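PDB 5ZI9: cytokinin riboside 5'-monophosphate phosphoribohydrolase from Streptomyces coelicolor, which belongs to the SLOG clan of alpha/beta proteins built on a parallel sheet, and forms an assembly of six copies. Local coordinates for residues Glu15-Gly19 against Pro20-Arg24. Sequence-based numbering, arbitrary orientation.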
loop_
_atom_site.group_PDB
_atom_site.type_symbol
_atom_site.label_atom_id
_atom_site.label_comp_id
_atom_site.label_asym_id
_atom_site.label_seq_id
_atom_site.Cartn_x
_atom_site.Cartn_y
_atom_site.Cartn_z
ATOM N N GLU B 15 -5.997 30.715 7.066
ATOM C CA GLU B 15 -6.510 29.383 7.338
ATOM C C GLU B 15 -6.399 28.525 6.086
ATOM O O GLU B 15 -6.787 28.979 5.027
ATOM C CB GLU B 15 -7.965 29.473 7.743
ATOM C CG GLU B 15 -8.310 28.431 8.767
ATOM C CD GLU B 15 -9.772 28.280 8.968
ATOM O OE1 GLU B 15 -10.413 27.916 7.977
ATOM O OE2 GLU B 15 -10.267 28.511 10.096
ATOM N N GLN B 16 -5.846 27.320 6.181
ATOM C CA GLN B 16 -5.739 26.409 5.031
ATOM C C GLN B 16 -6.456 25.132 5.403
ATOM O O GLN B 16 -6.219 24.581 6.485
ATOM C CB GLN B 16 -4.279 26.077 4.663
ATOM C CG GLN B 16 -3.566 27.060 3.734
ATOM C CD GLN B 16 -2.113 26.649 3.383
ATOM O OE1 GLN B 16 -1.252 26.426 4.284
ATOM N NE2 GLN B 16 -1.826 26.555 2.056
ATOM N N ARG B 17 -7.321 24.654 4.511
ATOM C CA ARG B 17 -7.943 23.338 4.648
ATOM C C ARG B 17 -7.512 22.445 3.504
ATOM O O ARG B 17 -7.915 22.636 2.383
ATOM C CB ARG B 17 -9.441 23.478 4.679
ATOM C CG ARG B 17 -9.924 23.779 6.067
ATOM C CD ARG B 17 -11.380 24.127 6.051
ATOM N NE ARG B 17 -11.649 25.200 6.988
ATOM C CZ ARG B 17 -12.831 25.442 7.544
ATOM N NH1 ARG B 17 -13.878 24.674 7.270
ATOM N NH2 ARG B 17 -12.964 26.460 8.392
ATOM N N LEU B 18 -6.648 21.492 3.800
ATOM C CA LEU B 18 -6.046 20.657 2.802
ATOM C C LEU B 18 -6.429 19.275 3.264
ATOM O O LEU B 18 -5.764 18.686 4.112
ATOM C CB LEU B 18 -4.518 20.850 2.760
ATOM C CG LEU B 18 -3.930 22.269 2.833
ATOM C CD1 LEU B 18 -2.426 22.257 3.137
ATOM C CD2 LEU B 18 -4.188 23.054 1.551
ATOM N N GLY B 19 -7.532 18.787 2.736
ATOM C CA GLY B 19 -8.006 17.481 3.071
ATOM C C GLY B 19 -8.443 17.435 4.506
ATOM O O GLY B 19 -9.225 18.275 4.939
ATOM N N PRO B 20 -7.937 16.464 5.268
ATOM C CA PRO B 20 -8.314 16.384 6.672
ATOM C C PRO B 20 -7.508 17.306 7.564
ATOM O O PRO B 20 -7.835 17.393 8.737
ATOM C CB PRO B 20 -8.061 14.934 7.023
ATOM C CG PRO B 20 -6.974 14.536 6.096
ATOM C CD PRO B 20 -7.143 15.310 4.837
ATOM N N VAL B 21 -6.529 18.018 7.002
ATOM C CA VAL B 21 -5.589 18.844 7.741
ATOM C C VAL B 21 -6.065 20.312 7.860
ATOM O O VAL B 21 -6.553 20.878 6.901
ATOM C CB VAL B 21 -4.204 18.785 7.069
ATOM C CG1 VAL B 21 -3.128 19.395 7.968
ATOM C CG2 VAL B 21 -3.830 17.352 6.796
ATOM N N LEU B 22 -5.912 20.914 9.041
ATOM C CA LEU B 22 -6.213 22.339 9.285
ATOM C C LEU B 22 -4.925 23.078 9.630
ATOM O O LEU B 22 -4.199 22.682 10.511
ATOM C CB LEU B 22 -7.138 22.479 10.471
ATOM C CG LEU B 22 -8.220 23.551 10.534
ATOM C CD1 LEU B 22 -8.437 24.026 11.965
ATOM C CD2 LEU B 22 -7.940 24.748 9.656
ATOM N N ARG B 23 -4.625 24.160 8.926
ATOM C CA ARG B 23 -3.490 25.005 9.303
ATOM C C ARG B 23 -3.955 26.424 9.464
ATOM O O ARG B 23 -4.646 26.981 8.580
ATOM C CB ARG B 23 -2.427 24.932 8.250
ATOM C CG ARG B 23 -1.852 23.551 8.123
ATOM C CD ARG B 23 -0.839 23.539 7.022
ATOM N NE ARG B 23 0.340 22.918 7.573
ATOM C CZ ARG B 23 0.738 21.684 7.310
ATOM N NH1 ARG B 23 0.097 20.899 6.420
ATOM N NH2 ARG B 23 1.828 21.256 7.897
ATOM N N ARG B 24 -3.621 27.000 10.615
ATOM C CA ARG B 24 -3.952 28.394 10.900
ATOM C C ARG B 24 -2.731 29.189 11.277
ATOM O O ARG B 24 -1.752 28.653 11.850
ATOM C CB ARG B 24 -4.938 28.458 12.044
ATOM C CG ARG B 24 -6.355 28.219 11.643
ATOM C CD ARG B 24 -7.221 28.229 12.872
ATOM N NE ARG B 24 -8.619 27.861 12.637
ATOM C CZ ARG B 24 -9.391 27.196 13.499
ATOM N NH1 ARG B 24 -8.959 26.741 14.679
ATOM N NH2 ARG B 24 -10.637 26.972 13.171
#
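Glu15 and Arg24 face each other in a non-hydrogen-bonded pair, their side chains running side by side. Arg24 NE donates to Glu15 OE2 at 3.1 Å along a nearly straight line (167°), the oxygen lying in the guanidinium plane; NH2 adds only a weak bond. The other oxygen, OE1, is gripped by NE and NH2 of Arg17, so two arginines clamp one carboxylate. Beside this network, on the same face, the packing tightens: Glu15 CG meets Leu22 CD2 at 3.8 Å, and Leu22 CD1 lies over the centre of the Arg24 guanidinium face, 3.6 Å above it. Arg24 NH1 bonds to the carbonyls of Asn144 and Val147 of a second subunit, with a strand of which Leu22 also pairs. On the face of Gln16, Leu18, Val21 and Arg23, Gln16 OE1 lies 4.0 Å from Arg23 CD, a nonpolar contact, and accepts from Gln29 N. The solvent side holds Arg17, exposed yet tied to Glu15, and Gly19 at the turn, whose phi is positive (67°). Four backbone bonds, including Gln16 N to Arg23 O at 2.7 Å, knit the strands. Far from its chain's centre, this is a beta hairpin with a two-residue loop, closed by a type II' turn.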